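Local coordinates for periplasmic binding protein (Veillonella parvula, PDB 4MO9) that probably captures a substrate, perhaps an iron-siderophore complex, in the periplasm for delivery to an ABC importer, at residues V42-G47 with P96-I101; E152-H157 with F180-V185; D258-M263 with S300-V305. One frame throughout, in Å; residues are numbered along the deposited sequence.

All three contacts are largely buried, and they differ in chemistry. Contact 1 joins the end of strand 41-42 and the loop after it to the loop 96-101, in the lobe built on the four-stranded parallel sheet. It is part apolar and part water-bridged, and it reaches the ligand pocket through Trp45. Contact 2 packs helix 154-168 on helix 171-194 with an aromatic pair and a leucine. Contact 3 lies in the other lobe, where strand 259-263 meets the short helix 303-306 through aliphatic groups with a salt bridge at the margin. Contacts 1 and 3 lie on opposite sides of the chain's centre, their centres about 38 Å apart. No two contacts share a helix or strand.

Contact 1: residues V42-G47 with P96-I101; sequences VLQWSG and PVVGTI
Val42 starts the contact by resting on Val98. Its CG1 lies 3.8 Å from CG2 of Val98, methyl against methyl. Val42 CG1 stands opposite the backbone N (chi1 172°), which turns this methyl to Val98, and the two side chains cross at a slant. Val111 of helix 108-112 touches both valines and extends this apolar patch. Leu43 adds mainly its carbonyl: Leu43 O is 4.0 Å from Val98 CG2. Its side chain turns instead to Phe52 and Ile55 of helix 52-59.

Gln44 comes next. Its side chain bends at chi2 (-71°), and this fold brings the amide against the backbone of Gly99, Thr100 and Ile101. It crosses the Ile101 side chain at about a right angle.

In this lobe of a periplasmic binding protein, the end of strand 41-42 and the loop after it meet the loop 96-101. Residues 42-47 leave the parallel sheet and lead to helix 52-59. Residues 96-101 lead to helix 108-112. Backbone bonds from Leu43 to Gly69 and from Val98 to Met70 tie both segments to the region of strand 67-69.

Trp45 meets Thr100 at the ring edge, where Trp45 NE1 and Thr100 CG2 are 4.1 Å apart. Two waters complete the junction. Water 1 accepts from Trp45 N at 2.8 Å and is also hydrogen-bonded to Thr100 OG1 at 2.7 Å. Water 2 accepts from Trp45 NE1 at 3.0 Å and donates to Ile101 O at 2.9 Å. It lies in the indole plane, and this bridge may help to hold the ring's rotation. Trp45 also touches the bound trimethylamine oxide, and its ring meets that of His150.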
# COMPACT_ATOMS: atom_id res chain seq x y z
N VAL A 42 -19.15 -6.03 0.12
CA VAL A 42 -18.78 -5.57 -1.22
C VAL A 42 -17.43 -4.86 -1.13
O VAL A 42 -17.28 -3.87 -0.41
CB VAL A 42 -19.83 -4.60 -1.83
CG1 VAL A 42 -19.31 -3.99 -3.13
CG2 VAL A 42 -21.15 -5.31 -2.07
N LEU A 43 -16.44 -5.38 -1.85
CA LEU A 43 -15.08 -4.82 -1.82
C LEU A 43 -14.93 -3.61 -2.73
O LEU A 43 -15.52 -3.54 -3.81
CB LEU A 43 -14.07 -5.88 -2.28
CG LEU A 43 -14.05 -7.17 -1.48
CD1 LEU A 43 -13.11 -8.19 -2.15
CD2 LEU A 43 -13.62 -6.88 -0.04
N GLN A 44 -14.11 -2.66 -2.28
CA GLN A 44 -13.63 -1.57 -3.12
C GLN A 44 -12.13 -1.39 -2.88
O GLN A 44 -11.64 -1.69 -1.77
CB GLN A 44 -14.35 -0.26 -2.79
CG GLN A 44 -15.80 -0.22 -3.17
CD GLN A 44 -16.00 -0.15 -4.68
OE1 GLN A 44 -16.42 -1.13 -5.30
NE2 GLN A 44 -15.74 1.00 -5.26
N TRP A 45 -11.43 -0.91 -3.91
CA TRP A 45 -9.98 -0.64 -3.87
C TRP A 45 -9.13 -1.80 -3.32
O TRP A 45 -8.22 -1.59 -2.52
CB TRP A 45 -9.69 0.64 -3.06
CG TRP A 45 -10.03 1.89 -3.80
CD1 TRP A 45 -10.78 2.00 -4.95
CD2 TRP A 45 -9.62 3.23 -3.47
NE1 TRP A 45 -10.85 3.32 -5.35
CE2 TRP A 45 -10.16 4.09 -4.45
CE3 TRP A 45 -8.85 3.78 -2.43
CZ2 TRP A 45 -9.94 5.48 -4.43
CZ3 TRP A 45 -8.64 5.16 -2.41
CH2 TRP A 45 -9.18 5.99 -3.41
N SER A 46 -9.42 -3.03 -3.77
CA SER A 46 -8.65 -4.18 -3.31
C SER A 46 -7.17 -4.06 -3.66
O SER A 46 -6.80 -3.75 -4.81
CB SER A 46 -9.25 -5.49 -3.85
OG SER A 46 -10.53 -5.68 -3.28
N GLY A 47 -6.31 -4.27 -2.66
CA GLY A 47 -4.88 -4.15 -2.87
C GLY A 47 -4.42 -2.71 -2.89
O GLY A 47 -3.24 -2.44 -3.17
N PRO A 96 -19.30 -12.73 -7.72
CA PRO A 96 -19.85 -11.71 -8.62
C PRO A 96 -19.02 -10.44 -8.62
O PRO A 96 -18.60 -9.98 -7.55
CB PRO A 96 -21.24 -11.45 -8.03
CG PRO A 96 -21.63 -12.78 -7.45
CD PRO A 96 -20.34 -13.35 -6.88
N VAL A 97 -18.76 -9.89 -9.80
CA VAL A 97 -17.91 -8.70 -9.94
C VAL A 97 -18.75 -7.42 -9.80
O VAL A 97 -19.89 -7.38 -10.29
CB VAL A 97 -17.19 -8.73 -11.31
CG1 VAL A 97 -16.50 -7.41 -11.60
CG2 VAL A 97 -16.19 -9.87 -11.36
N VAL A 98 -18.22 -6.41 -9.12
CA VAL A 98 -18.89 -5.10 -9.04
C VAL A 98 -17.99 -3.99 -9.59
O VAL A 98 -16.76 -4.13 -9.61
CB VAL A 98 -19.31 -4.72 -7.60
CG1 VAL A 98 -20.31 -5.71 -7.06
CG2 VAL A 98 -18.09 -4.67 -6.68
N GLY A 99 -18.59 -2.88 -10.01
CA GLY A 99 -17.81 -1.76 -10.49
C GLY A 99 -17.06 -1.07 -9.37
O GLY A 99 -17.13 -1.49 -8.20
N THR A 100 -16.33 -0.01 -9.71
CA THR A 100 -15.60 0.77 -8.72
C THR A 100 -16.19 2.18 -8.63
O THR A 100 -16.46 2.81 -9.65
CB THR A 100 -14.09 0.80 -9.07
OG1 THR A 100 -13.55 -0.51 -8.85
CG2 THR A 100 -13.35 1.78 -8.19
N ILE A 101 -16.41 2.67 -7.41
CA ILE A 101 -16.91 4.02 -7.17
C ILE A 101 -16.00 5.03 -7.85
O ILE A 101 -14.78 4.96 -7.69
CB ILE A 101 -16.93 4.36 -5.65
CG1 ILE A 101 -17.95 3.48 -4.92
CG2 ILE A 101 -17.25 5.84 -5.42
CD1 ILE A 101 -19.39 3.82 -5.27
O HOH W 1 -12.12 -0.91 -6.63
O HOH W 2 -11.88 4.97 -7.57

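Contact 2: residues E152-H157 with F180-V185; sequences EKLESH and FYTNRV
His157 and Tyr181 form the tight part of this contact. Their planes are only 13° from parallel and their centroids lie 4.4 Å apart. The rings are slid along each other and barely overlap. The phenol end of the tyrosine does most of the touching: Tyr181 CZ is 3.2 Å from His157 ND1. The hydroxyl oxygen sits over the centre of the imidazole, 3.2 Å above its plane. Tyr181 reaches across because its CG lies opposite the backbone N (chi1 -175°), which sends the ring away from helix 171-194. Val185 CG2 sits over a face of the same ring, toward the rim.

The packing is looser around Leu154, which is partly exposed. Its CD1 meets the edge of the tyrosine ring, 4.0 Å from Tyr181 CD2. The same methyl is 3.9 Å from Thr182 OG1, itself bonded to Ser178 O and Gln158 NE2. Thr182 is also partly exposed.

Helix 171-194 is a long helix, consistent with the rigid helix that links the two lobes in TroA-like binding proteins. Helix 154-168 packs against it. Lys153 is the N-cap residue of helix 154-168, and Tyr181 also packs on Ala324 and Phe327 of helix 324-334.

The polar ends are held from outside the pair. Tyr181 OH bonds to Asp323 OD1, and Glu152 OE2 accepts from Arg319 N. Within its own segment, His157 NE2 makes a weak bond to Glu152 OE1 at 3.4 Å. Glu152 OE1 and Asp323 OD2 lie close together, and this crowding of carboxylates beside His157 may favour a protonated imidazole.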
# COMPACT_ATOMS: atom_id res chain seq x y z
N GLU A 152 -1.64 7.13 6.79
CA GLU A 152 -0.38 6.65 7.38
C GLU A 152 -0.20 7.21 8.80
O GLU A 152 0.90 7.68 9.16
CB GLU A 152 0.81 7.01 6.49
CG GLU A 152 0.68 6.55 5.02
CD GLU A 152 0.85 5.04 4.84
OE1 GLU A 152 0.71 4.28 5.83
OE2 GLU A 152 1.13 4.61 3.69
N LYS A 153 -1.26 7.17 9.60
CA LYS A 153 -1.14 7.50 11.01
C LYS A 153 -1.45 6.24 11.80
O LYS A 153 -2.38 5.50 11.46
CB LYS A 153 -2.14 8.58 11.42
CG LYS A 153 -2.07 9.88 10.65
CD LYS A 153 -3.21 10.78 11.12
CE LYS A 153 -3.35 12.05 10.29
NZ LYS A 153 -4.54 12.82 10.76
N LEU A 154 -0.68 6.01 12.86
CA LEU A 154 -0.87 4.82 13.69
C LEU A 154 -2.32 4.63 14.14
O LEU A 154 -2.90 3.54 13.96
CB LEU A 154 0.07 4.87 14.90
CG LEU A 154 0.01 3.67 15.84
CD1 LEU A 154 0.37 2.39 15.10
CD2 LEU A 154 0.92 3.89 17.04
N GLU A 155 -2.93 5.67 14.71
CA GLU A 155 -4.30 5.55 15.20
C GLU A 155 -5.31 5.17 14.09
O GLU A 155 -6.25 4.40 14.33
CB GLU A 155 -4.76 6.83 15.89
CG GLU A 155 -6.17 6.70 16.48
CD GLU A 155 -6.85 8.02 16.75
OE1 GLU A 155 -6.26 9.08 16.43
OE2 GLU A 155 -7.97 8.01 17.29
N SER A 156 -5.12 5.72 12.89
CA SER A 156 -6.01 5.41 11.77
C SER A 156 -5.87 3.96 11.33
O SER A 156 -6.86 3.29 11.01
CB SER A 156 -5.75 6.34 10.59
OG SER A 156 -6.15 7.66 10.91
N HIS A 157 -4.64 3.46 11.29
CA HIS A 157 -4.42 2.05 10.96
C HIS A 157 -5.04 1.17 12.03
O HIS A 157 -5.74 0.21 11.71
CB HIS A 157 -2.93 1.73 10.84
CG HIS A 157 -2.41 1.83 9.44
ND1 HIS A 157 -1.97 0.73 8.73
CD2 HIS A 157 -2.25 2.90 8.63
CE1 HIS A 157 -1.56 1.13 7.53
NE2 HIS A 157 -1.72 2.44 7.44
N PHE A 180 0.87 -6.46 15.83
CA PHE A 180 1.96 -6.73 14.89
C PHE A 180 2.39 -5.44 14.21
O PHE A 180 3.59 -5.15 14.08
CB PHE A 180 1.49 -7.74 13.83
CG PHE A 180 2.52 -8.03 12.76
CD1 PHE A 180 3.32 -9.18 12.85
CD2 PHE A 180 2.69 -7.19 11.67
CE1 PHE A 180 4.27 -9.46 11.86
CE2 PHE A 180 3.64 -7.47 10.68
CZ PHE A 180 4.43 -8.61 10.78
N TYR A 181 1.40 -4.69 13.75
CA TYR A 181 1.64 -3.44 13.04
C TYR A 181 2.24 -2.40 13.99
O TYR A 181 3.22 -1.71 13.64
CB TYR A 181 0.33 -2.88 12.47
CG TYR A 181 0.54 -1.64 11.63
CD1 TYR A 181 0.84 -1.74 10.27
CD2 TYR A 181 0.47 -0.37 12.19
CE1 TYR A 181 1.05 -0.61 9.49
CE2 TYR A 181 0.67 0.77 11.42
CZ TYR A 181 0.96 0.65 10.07
OH TYR A 181 1.17 1.78 9.31
N THR A 182 1.63 -2.30 15.16
CA THR A 182 2.00 -1.31 16.17
C THR A 182 3.41 -1.54 16.71
O THR A 182 4.17 -0.57 16.87
CB THR A 182 0.98 -1.27 17.34
OG1 THR A 182 -0.32 -1.00 16.81
CG2 THR A 182 1.34 -0.17 18.36
N ASN A 183 3.76 -2.80 17.03
CA ASN A 183 5.11 -3.12 17.52
C ASN A 183 6.14 -2.48 16.59
O ASN A 183 7.13 -1.89 17.04
CB ASN A 183 5.40 -4.64 17.55
CG ASN A 183 4.50 -5.43 18.50
OD1 ASN A 183 3.87 -4.87 19.41
ND2 ASN A 183 4.44 -6.75 18.28
N ARG A 184 5.92 -2.62 15.29
CA ARG A 184 6.95 -2.29 14.31
C ARG A 184 7.00 -0.81 13.96
O ARG A 184 8.08 -0.21 13.90
CB ARG A 184 6.76 -3.14 13.05
CG ARG A 184 7.08 -4.60 13.32
CD ARG A 184 6.58 -5.51 12.23
NE ARG A 184 7.14 -6.85 12.41
CZ ARG A 184 6.70 -7.72 13.31
NH1 ARG A 184 5.67 -7.41 14.09
NH2 ARG A 184 7.28 -8.91 13.42
N VAL A 185 5.84 -0.21 13.75
CA VAL A 185 5.81 1.20 13.38
C VAL A 185 6.26 2.09 14.54
O VAL A 185 7.00 3.06 14.32
CB VAL A 185 4.46 1.61 12.80
CG1 VAL A 185 4.36 3.12 12.64
CG2 VAL A 185 4.26 0.92 11.46

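Contact 3: residues D258-M263 with S300-V305; sequences DIIMIM and SDLKAV
A parallel strand of the second lobe and the short helix preceding the next strand meet here. Strand 259-263 lies between strands 201-206 and 310-313 of the mixed sheet. Helix 303-306 comes just before strand 310-313, so the contact lies within a crossover connection of this alpha/beta lobe.

Ile260 carries the apolar part. Its CB points to the helix, and CG1 lies 3.6 Å from Ala304 CB. The far end of the same branch, CD1, is 3.8 Å from Leu302 CD1. The side chain is extended (chi2 172°), which lets one branch touch both residues. Ile260 and Leu302 cross at about a right angle. The small Ala304 allows close approach: its CA is 5.1 Å from Ile259 CA, and its CB is 3.8 Å from the carbonyl oxygen of Asp258. Trp299 also touches Ile260.

Leu302 is the N-cap residue, and the next residue, Lys303, donates its backbone N to Asn256 OD1. Helix 303-306 is thereby tied to the loop before the strand.

At the margin, Lys303 forms a salt bridge with Asp258. Lys303 NZ donates to Asp258 OD1 at 2.7 Å. The ammonium approaches from above the carboxylate plane, 35° out of it. The two side chains run side by side in the same direction. A bend at chi3 of Lys303 (70°) turns its end to the acid, and CE comes within 3.1 Å of OD1.

Both charged residues are partly exposed, while Ile260, Leu302 and Ala304 are buried. The ion pair therefore borders the aliphatic packing, and partial solvent access probably softens its electrostatic strength.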
# COMPACT_ATOMS: atom_id res chain seq x y z
N ASP A 258 21.85 12.24 -1.38
CA ASP A 258 22.57 11.15 -0.71
C ASP A 258 22.04 9.78 -1.14
O ASP A 258 22.80 8.82 -1.27
CB ASP A 258 22.43 11.28 0.81
CG ASP A 258 23.16 12.49 1.38
OD1 ASP A 258 24.28 12.80 0.92
OD2 ASP A 258 22.60 13.14 2.29
N ILE A 259 20.73 9.71 -1.35
CA ILE A 259 20.05 8.44 -1.60
C ILE A 259 19.04 8.61 -2.74
O ILE A 259 18.43 9.67 -2.89
CB ILE A 259 19.34 7.95 -0.30
CG1 ILE A 259 20.39 7.63 0.78
CG2 ILE A 259 18.42 6.75 -0.54
CD1 ILE A 259 19.80 7.42 2.18
N ILE A 260 18.90 7.58 -3.59
CA ILE A 260 17.88 7.55 -4.63
C ILE A 260 17.06 6.29 -4.40
O ILE A 260 17.62 5.22 -4.13
CB ILE A 260 18.51 7.48 -6.05
CG1 ILE A 260 19.16 8.82 -6.44
CG2 ILE A 260 17.46 7.11 -7.10
CD1 ILE A 260 19.99 8.75 -7.77
N MSE A 261 15.74 6.40 -4.47
CA MSE A 261 14.89 5.21 -4.38
C MSE A 261 13.89 5.24 -5.52
O MSE A 261 13.12 6.20 -5.65
CB MSE A 261 14.19 5.14 -3.03
CG MSE A 261 13.59 3.77 -2.75
SE MSE A 261 12.66 3.68 -1.02
CE MSE A 261 14.15 4.38 0.05
N ILE A 262 13.92 4.20 -6.36
CA ILE A 262 13.02 4.08 -7.51
C ILE A 262 11.95 3.03 -7.21
O ILE A 262 12.29 1.86 -7.00
CB ILE A 262 13.77 3.63 -8.78
CG1 ILE A 262 14.99 4.52 -9.05
CG2 ILE A 262 12.82 3.60 -9.98
CD1 ILE A 262 14.64 5.96 -9.38
N MSE A 263 10.68 3.41 -7.20
CA MSE A 263 9.63 2.46 -6.82
C MSE A 263 9.31 1.47 -7.96
O MSE A 263 9.22 1.87 -9.13
CB MSE A 263 8.37 3.19 -6.34
CG MSE A 263 8.65 4.27 -5.29
SE MSE A 263 9.76 3.68 -3.78
CE MSE A 263 10.20 5.47 -3.15
N SER A 300 25.50 8.53 -13.80
CA SER A 300 26.71 7.76 -13.52
C SER A 300 27.61 8.49 -12.54
O SER A 300 28.36 7.87 -11.79
CB SER A 300 27.51 7.53 -14.82
OG SER A 300 27.39 6.19 -15.27
N ASP A 301 27.52 9.82 -12.57
CA ASP A 301 28.38 10.69 -11.77
C ASP A 301 27.68 11.15 -10.50
O ASP A 301 28.24 11.93 -9.73
CB ASP A 301 28.78 11.92 -12.58
CG ASP A 301 29.60 11.57 -13.81
OD1 ASP A 301 30.47 10.69 -13.71
OD2 ASP A 301 29.37 12.20 -14.87
N LEU A 302 26.45 10.68 -10.29
CA LEU A 302 25.71 11.05 -9.08
C LEU A 302 26.31 10.42 -7.83
O LEU A 302 26.66 9.23 -7.83
CB LEU A 302 24.23 10.65 -9.20
CG LEU A 302 23.34 11.56 -10.06
CD1 LEU A 302 21.90 11.05 -10.12
CD2 LEU A 302 23.37 12.98 -9.54
N LYS A 303 26.42 11.22 -6.78
CA LYS A 303 26.87 10.74 -5.48
C LYS A 303 26.11 9.47 -5.06
O LYS A 303 26.71 8.52 -4.57
CB LYS A 303 26.68 11.86 -4.45
CG LYS A 303 27.05 11.50 -3.03
CD LYS A 303 27.03 12.73 -2.12
CE LYS A 303 25.61 13.23 -1.89
NZ LYS A 303 25.57 14.34 -0.89
N ALA A 304 24.79 9.45 -5.27
CA ALA A 304 24.00 8.28 -4.88
C ALA A 304 24.39 7.02 -5.66
O ALA A 304 24.36 5.91 -5.11
CB ALA A 304 22.50 8.57 -5.02
N VAL A 305 24.74 7.18 -6.93
CA VAL A 305 25.10 6.03 -7.76
C VAL A 305 26.51 5.55 -7.41
O VAL A 305 26.72 4.35 -7.18
CB VAL A 305 24.97 6.35 -9.26
CG1 VAL A 305 25.53 5.22 -10.11
CG2 VAL A 305 23.50 6.60 -9.62